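Local atomic coordinates of EF-P arginine 32 rhamnosyl-transferase (PDB entry 5NV8), a protein that is a bacterial glycosyltransferase of the EarP family, built in the GT-B manner, and binds 2'-deoxy-thymidine-beta-L-rhamnose in a pocket. Residues G189-D193 and Q261-V266; V195-I201 and P224-L228; L238-L242 and R255-V260. One frame throughout, in Å; residues are numbered along the deposited sequence.

Contact 1: G189-D193 and Q261-V266; sequences GLGVD and QVLPFV. With TRH (2'-deoxy-thymidine-beta-L-rhamnose), chain B.
Gln261 reaches from its strand toward the loop that follows helix 180-189 and meets Gly191 and Val192 there. Its CB points toward that loop and passes the backbone O of Leu227 on the adjacent strand. CG is anti to the backbone N (chi1 -170°) and the chain stays extended beyond it, which delivers the carboxamide to the loop. CD lies 3.7 Å from Val192 CG2. At the tip, NE2 donates to Gly191 O at 2.8 Å, but the N-H...O angle of 125° makes this a weak, bent bond although the atoms are close. OE1 comes within 3.3 Å of Val192 CG2. It also takes a hydrogen bond from His226 NE2 and a long one from a water that also bonds the backbone of Asp193, so the bond to His226, with the weaker one to Gly191 O, probably sets which way round the amide lies. The two segments belong to the Rossmann-like half of the GT-B architecture: Gln261 to Leu263 close strand 258-263 of the mixed sheet, and the chain beyond them runs straight into the ligand pocket. Apolar contacts continue the interface toward that pocket. Val192 CG2 also touches Leu263 CD2, at 3.9 Å, so a single methyl serves both the glutamine amide and the leucine. Further on, Leu190 CG and Val266 CG1 approach loosely, to only 4.4 Å. Phe265 takes no part in meeting the loop; it turns instead to TRH, whose base lies over one face of the phenyl ring, with C41 3.5 Å above the ring plane and offset toward the rim. The nearest approach is Phe265 CE1 to C51 of TRH, 3.4 Å, and the phenyl ring is also stacked with Tyr28.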
# COMPACT_ATOMS: atom_id res chain seq x y z
N GLY A 189 11.81 6.02 16.60
CA GLY A 189 10.92 5.21 17.41
C GLY A 189 10.84 3.76 16.99
O GLY A 189 10.42 2.92 17.78
N LEU A 190 11.25 3.45 15.76
CA LEU A 190 11.21 2.09 15.23
C LEU A 190 12.58 1.42 15.24
O LEU A 190 12.74 0.36 14.63
CB LEU A 190 10.63 2.09 13.82
CG LEU A 190 9.14 1.78 13.68
CD1 LEU A 190 8.30 2.70 14.57
CD2 LEU A 190 8.70 1.89 12.23
N GLY A 191 13.56 2.01 15.92
CA GLY A 191 14.90 1.44 15.96
C GLY A 191 15.65 1.54 14.65
O GLY A 191 16.41 0.62 14.30
N VAL A 192 15.47 2.64 13.92
CA VAL A 192 16.08 2.84 12.61
C VAL A 192 17.04 4.02 12.71
O VAL A 192 16.62 5.13 13.04
CB VAL A 192 15.03 3.08 11.51
CG1 VAL A 192 15.69 3.57 10.23
CG2 VAL A 192 14.22 1.82 11.26
N ASP A 193 18.32 3.77 12.43
CA ASP A 193 19.32 4.83 12.32
C ASP A 193 19.54 5.08 10.83
O ASP A 193 20.28 4.34 10.17
CB ASP A 193 20.62 4.44 13.02
CG ASP A 193 21.56 5.61 13.20
OD1 ASP A 193 21.28 6.70 12.64
OD2 ASP A 193 22.58 5.45 13.90
N GLN A 261 17.36 -3.95 6.66
CA GLN A 261 16.84 -3.86 8.02
C GLN A 261 15.46 -4.49 8.09
O GLN A 261 14.61 -4.23 7.24
CB GLN A 261 16.78 -2.41 8.51
CG GLN A 261 16.48 -2.30 10.00
CD GLN A 261 16.67 -0.89 10.55
OE1 GLN A 261 16.69 0.09 9.81
NE2 GLN A 261 16.82 -0.79 11.87
N VAL A 262 15.25 -5.31 9.13
CA VAL A 262 13.99 -6.03 9.33
C VAL A 262 13.15 -5.28 10.35
O VAL A 262 13.61 -4.99 11.46
CB VAL A 262 14.25 -7.47 9.79
CG1 VAL A 262 13.00 -8.32 9.61
CG2 VAL A 262 15.42 -8.07 9.03
N LEU A 263 11.91 -4.96 9.98
CA LEU A 263 10.97 -4.23 10.82
C LEU A 263 9.91 -5.16 11.39
O LEU A 263 9.63 -6.22 10.83
CB LEU A 263 10.29 -3.11 10.01
CG LEU A 263 11.15 -1.92 9.59
CD1 LEU A 263 10.28 -0.86 8.93
CD2 LEU A 263 11.90 -1.34 10.78
N PRO A 264 9.30 -4.79 12.51
CA PRO A 264 8.16 -5.55 13.03
C PRO A 264 6.88 -5.11 12.33
O PRO A 264 6.86 -4.18 11.52
CB PRO A 264 8.14 -5.18 14.51
CG PRO A 264 8.69 -3.80 14.55
CD PRO A 264 9.72 -3.73 13.44
N PHE A 265 5.78 -5.79 12.66
CA PHE A 265 4.46 -5.45 12.15
C PHE A 265 3.84 -4.45 13.13
O PHE A 265 3.32 -4.84 14.18
CB PHE A 265 3.59 -6.69 11.99
CG PHE A 265 2.58 -6.59 10.89
CD1 PHE A 265 2.92 -6.93 9.59
CD2 PHE A 265 1.29 -6.17 11.15
CE1 PHE A 265 1.99 -6.84 8.57
CE2 PHE A 265 0.35 -6.07 10.14
CZ PHE A 265 0.70 -6.41 8.84
N VAL A 266 3.89 -3.17 12.78
CA VAL A 266 3.43 -2.10 13.67
C VAL A 266 1.93 -1.90 13.50
O VAL A 266 1.18 -2.85 13.26
CB VAL A 266 4.20 -0.80 13.40
CG1 VAL A 266 5.61 -0.89 13.97
CG2 VAL A 266 4.25 -0.50 11.90
O4P TRH B . -1.14 -9.22 0.16
P2 TRH B . -2.04 -8.43 1.04
O3P TRH B . -1.85 -8.80 2.60
O1 TRH B . -3.60 -8.64 0.67
C1 TRH B . -3.92 -9.54 -0.41
C2 TRH B . -5.43 -9.51 -0.72
O2 TRH B . -6.19 -9.34 0.48
C3 TRH B . -5.87 -10.83 -1.35
O3 TRH B . -6.07 -11.81 -0.33
C4 TRH B . -4.79 -11.32 -2.30
O4 TRH B . -4.53 -10.30 -3.28
OPP TRH B . -1.72 -6.85 0.93
P TRH B . -2.78 -5.79 1.46
O1P TRH B . -4.08 -5.83 0.75
O2P TRH B . -2.10 -4.33 1.36
O5' TRH B . -2.95 -6.03 3.05
C5' TRH B . -1.93 -5.58 3.94
C4' TRH B . -2.61 -4.93 5.14
O4' TRH B . -1.65 -4.99 6.23
C3' TRH B . -2.80 -3.46 4.86
O3' TRH B . -3.65 -2.89 5.86
C2' TRH B . -1.38 -2.99 5.10
C1' TRH B . -1.29 -3.60 6.48
N11 TRH B . 0.04 -3.51 7.12
C21 TRH B . 0.12 -3.03 8.36
O21 TRH B . -0.89 -2.66 8.95
N31 TRH B . 1.35 -2.94 9.00
C41 TRH B . 2.52 -3.35 8.36
O41 TRH B . 3.59 -3.26 8.95
C51 TRH B . 2.44 -3.86 7.07
C5A TRH B . 3.59 -4.27 6.42
C61 TRH B . 1.20 -3.94 6.44
O HOH W 1 19.10 1.81 11.18

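Contact 2: V195-I201 and P224-L228; sequences VPGALLI and PCHLL
Pro224 opens the pairing by packing its ring on Ala198, CB to CB 3.9 Å, at the end of the type II turn Val195-Ala198. Its O accepts from Leu199 N at 3.2 Å, and a water joins the same O to Gly197 O. Cys225 then pairs in parallel with Leu199, and its SG lies 3.8 Å from Ile201 CD1. His226 is gripped through backbone and ring alike: its N donates to Leu199 O, its O accepts from Ile201 N, and ND1 accepts from Val195 N at 3.3 Å. This last donor sits at the ring edge, 6° out of the plane, with an N-H...N angle of 155°. Leu200 runs beside the histidine in the same direction, CD1 to CB 3.6 Å. Leu227 crosses Ile201 obliquely on the face that also carries Cys225 and Leu199, with CD1 3.6 Å from Ile201 CG2; helix 211-220 covers Cys225, Leu227 and Ile201 there. Leu228 N finally donates to Ile201 O at 2.9 Å, while its CD1 meets Leu200 CD1. These are the two parallel strands of a beta-alpha-beta unit whose helix is 211-220. Because ND1 accepts a backbone N-H while NE2 bonds to Gln261 OE1, the ring is probably neutral with its proton on NE2, and the two bonds should hold it against rotation.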
# COMPACT_ATOMS: atom_id res chain seq x y z
N VAL A 195 20.77 5.98 7.35
CA VAL A 195 22.08 6.18 6.75
C VAL A 195 22.09 7.54 6.07
O VAL A 195 21.27 7.79 5.18
CB VAL A 195 22.42 5.06 5.75
CG1 VAL A 195 23.80 5.28 5.16
CG2 VAL A 195 22.35 3.70 6.43
N PRO A 196 22.98 8.45 6.46
CA PRO A 196 22.96 9.81 5.89
C PRO A 196 23.16 9.78 4.38
O PRO A 196 24.05 9.09 3.87
CB PRO A 196 24.11 10.52 6.61
CG PRO A 196 24.35 9.72 7.85
CD PRO A 196 24.04 8.30 7.48
N GLY A 197 22.33 10.54 3.67
CA GLY A 197 22.40 10.61 2.23
C GLY A 197 21.94 9.38 1.49
O GLY A 197 22.17 9.29 0.28
N ALA A 198 21.30 8.43 2.16
CA ALA A 198 20.88 7.18 1.55
C ALA A 198 19.44 7.26 1.06
O ALA A 198 18.59 7.92 1.66
CB ALA A 198 21.02 6.02 2.53
N LEU A 199 19.18 6.57 -0.06
CA LEU A 199 17.82 6.40 -0.55
C LEU A 199 17.08 5.40 0.34
O LEU A 199 17.57 4.30 0.59
CB LEU A 199 17.85 5.91 -2.00
CG LEU A 199 16.52 5.92 -2.77
CD1 LEU A 199 16.18 7.32 -3.26
CD2 LEU A 199 16.55 4.93 -3.93
N LEU A 200 15.90 5.79 0.82
CA LEU A 200 15.13 4.98 1.77
C LEU A 200 14.03 4.27 0.99
O LEU A 200 13.22 4.93 0.33
CB LEU A 200 14.55 5.86 2.88
CG LEU A 200 14.14 5.23 4.23
CD1 LEU A 200 15.32 4.52 4.90
CD2 LEU A 200 13.50 6.24 5.18
N ILE A 201 14.01 2.94 1.06
CA ILE A 201 13.09 2.10 0.29
C ILE A 201 12.41 1.14 1.25
O ILE A 201 13.09 0.39 1.97
CB ILE A 201 13.82 1.32 -0.82
CG1 ILE A 201 14.49 2.27 -1.82
CG2 ILE A 201 12.84 0.36 -1.51
CD1 ILE A 201 15.28 1.53 -2.89
N PRO A 224 24.44 5.04 -1.41
CA PRO A 224 23.93 4.08 -0.42
C PRO A 224 22.42 3.93 -0.49
O PRO A 224 21.69 4.82 -0.93
CB PRO A 224 24.37 4.69 0.92
CG PRO A 224 24.52 6.15 0.64
CD PRO A 224 25.02 6.24 -0.78
N CYS A 225 21.96 2.76 -0.04
CA CYS A 225 20.54 2.46 0.05
C CYS A 225 20.23 1.89 1.43
O CYS A 225 20.96 1.02 1.92
CB CYS A 225 20.11 1.47 -1.04
SG CYS A 225 18.41 0.86 -0.88
N HIS A 226 19.16 2.39 2.04
CA HIS A 226 18.66 1.89 3.32
C HIS A 226 17.29 1.27 3.07
O HIS A 226 16.33 1.98 2.78
CB HIS A 226 18.59 3.01 4.36
CG HIS A 226 18.52 2.52 5.77
ND1 HIS A 226 19.01 3.25 6.83
CD2 HIS A 226 18.04 1.37 6.30
CE1 HIS A 226 18.83 2.57 7.95
NE2 HIS A 226 18.24 1.43 7.66
N LEU A 227 17.22 -0.06 3.19
CA LEU A 227 16.00 -0.81 2.90
C LEU A 227 15.34 -1.23 4.21
O LEU A 227 15.97 -1.86 5.06
CB LEU A 227 16.32 -2.04 2.04
CG LEU A 227 15.17 -2.94 1.59
CD1 LEU A 227 14.37 -2.28 0.48
CD2 LEU A 227 15.69 -4.29 1.13
N LEU A 228 14.07 -0.88 4.36
CA LEU A 228 13.28 -1.22 5.54
C LEU A 228 12.30 -2.32 5.17
O LEU A 228 11.50 -2.16 4.25
CB LEU A 228 12.56 0.01 6.09
CG LEU A 228 13.48 1.16 6.50
CD1 LEU A 228 12.68 2.36 7.00
CD2 LEU A 228 14.49 0.72 7.54
O HOH W 2 22.22 7.58 -1.62

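Contact 3: L238-L242 and R255-V260; sequences LSQWL and RGALTV
Over the centre of one face of the Arg255 guanidinium lies a methyl of Leu242, with CD2 3.8 Å above the plane. NH2 donates to Leu242 O at 3.3 Å with an N-H...O angle of 142°; the acceptor is tilted from the guanidinium plane, and the same nitrogen forms a salt bridge with Glu244. The Trp241 indole is inclined 27° to the guanidinium plane; it meets the arginine obliquely through the aliphatic CB, 4.1 Å from CH2, not the guanidinium, and its NE1 bonds to Asp216. Chi1 (-63°) sets Arg255 CG 3.7 Å from Leu242 CD2, and a bend at chi2 folds the guanidinium against the same methyl. The positive group, set at the C-terminal end of helix 235-242, would be favoured by the helix dipole. Deeper in, Leu242 CD1 and Val260 CG1 meet tip to tip at 3.6 Å; Leu238 and Val260 run alongside in opposite senses, CD2 3.5 Å from CG2. The helix thus packs over a beta hairpin, strands 252-255 and 258-263 joined by the type II' turn Arg255-Leu258, while helix 211-220 lies against Leu238, Trp241 and Leu258, and strand 225-230 touches Leu238, Leu258 and Val260.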
# COMPACT_ATOMS: atom_id res chain seq x y z
N LEU A 238 15.10 -12.82 1.42
CA LEU A 238 16.09 -11.86 1.90
C LEU A 238 17.23 -12.57 2.62
O LEU A 238 18.40 -12.24 2.44
CB LEU A 238 15.42 -10.84 2.83
CG LEU A 238 16.10 -9.49 3.05
CD1 LEU A 238 15.93 -8.59 1.84
CD2 LEU A 238 15.52 -8.83 4.29
N SER A 239 16.89 -13.58 3.44
CA SER A 239 17.93 -14.34 4.13
C SER A 239 18.73 -15.19 3.15
O SER A 239 19.96 -15.28 3.27
CB SER A 239 17.30 -15.21 5.22
OG SER A 239 16.38 -14.47 6.00
N GLN A 240 18.06 -15.81 2.18
CA GLN A 240 18.76 -16.62 1.18
C GLN A 240 19.71 -15.78 0.34
O GLN A 240 20.64 -16.34 -0.26
CB GLN A 240 17.75 -17.33 0.27
CG GLN A 240 16.69 -18.13 1.01
CD GLN A 240 15.47 -18.41 0.15
OE1 GLN A 240 15.57 -18.50 -1.07
NE2 GLN A 240 14.31 -18.53 0.79
N TRP A 241 19.50 -14.47 0.27
CA TRP A 241 20.41 -13.61 -0.49
C TRP A 241 21.63 -13.22 0.34
O TRP A 241 22.76 -13.25 -0.17
CB TRP A 241 19.67 -12.36 -0.97
CG TRP A 241 20.54 -11.45 -1.79
CD1 TRP A 241 20.83 -11.57 -3.11
CD2 TRP A 241 21.22 -10.28 -1.33
NE1 TRP A 241 21.66 -10.55 -3.51
CE2 TRP A 241 21.92 -9.74 -2.43
CE3 TRP A 241 21.32 -9.63 -0.09
CZ2 TRP A 241 22.69 -8.59 -2.34
CZ3 TRP A 241 22.09 -8.48 -0.00
CH2 TRP A 241 22.77 -7.98 -1.12
N LEU A 242 21.43 -12.85 1.60
CA LEU A 242 22.56 -12.48 2.45
C LEU A 242 23.41 -13.69 2.82
O LEU A 242 24.62 -13.56 3.02
CB LEU A 242 22.06 -11.77 3.71
CG LEU A 242 21.48 -10.38 3.48
CD1 LEU A 242 20.42 -10.07 4.52
CD2 LEU A 242 22.57 -9.32 3.50
N ARG A 255 25.65 -4.70 2.93
CA ARG A 255 26.46 -5.30 1.87
C ARG A 255 26.71 -4.23 0.82
O ARG A 255 25.79 -3.88 0.07
CB ARG A 255 25.78 -6.52 1.26
CG ARG A 255 25.57 -7.66 2.21
CD ARG A 255 26.85 -8.46 2.41
NE ARG A 255 26.57 -9.76 3.01
CZ ARG A 255 26.28 -9.95 4.29
NH1 ARG A 255 26.25 -8.92 5.13
NH2 ARG A 255 26.03 -11.17 4.73
N GLY A 256 27.93 -3.72 0.76
CA GLY A 256 28.27 -2.68 -0.19
C GLY A 256 27.51 -1.39 0.05
O GLY A 256 27.69 -0.74 1.09
N ALA A 257 26.67 -1.00 -0.90
CA ALA A 257 25.88 0.22 -0.79
C ALA A 257 24.52 -0.02 -0.15
O ALA A 257 23.82 0.95 0.17
CB ALA A 257 25.68 0.85 -2.17
N LEU A 258 24.13 -1.27 0.05
CA LEU A 258 22.80 -1.61 0.56
C LEU A 258 22.91 -2.02 2.02
O LEU A 258 23.73 -2.87 2.38
CB LEU A 258 22.18 -2.74 -0.27
CG LEU A 258 20.76 -3.25 0.03
CD1 LEU A 258 20.74 -4.37 1.07
CD2 LEU A 258 19.85 -2.10 0.46
N THR A 259 22.06 -1.42 2.86
CA THR A 259 21.93 -1.80 4.26
C THR A 259 20.50 -2.31 4.46
O THR A 259 19.54 -1.56 4.27
CB THR A 259 22.23 -0.63 5.19
OG1 THR A 259 23.65 -0.43 5.26
CG2 THR A 259 21.72 -0.92 6.59
N VAL A 260 20.37 -3.58 4.83
CA VAL A 260 19.08 -4.24 4.96
C VAL A 260 18.65 -4.18 6.42
O VAL A 260 19.48 -4.32 7.33
CB VAL A 260 19.15 -5.69 4.44
CG1 VAL A 260 19.70 -6.65 5.49
CG2 VAL A 260 17.78 -6.14 3.96

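How the contacts relate
All three contacts are built on one mixed sheet. Strand 258-263 serves contacts 1 and 3, and strand 225-230 of contact 2 lies next to it, bonded through Cys225 N to Ala257 O (2.6 Å) and Cys225 O to Thr259 N (2.8 Å). Contact 2 is strand pairing by regular backbone bonds, exposed at its turn (Pro196, Gly197) and buried from His226 to Leu228; contact 3 is the most buried, a helix laid on the sheet by apolar side chains with one arginine at its margin. Contact 1, partly buried, relies on a side-chain amide and a few apolar touches, and alone includes ligand-pocket residues. His226 and Gln261 couple contacts 1 and 2, whereas contacts 1 and 3 simply adjoin in sequence.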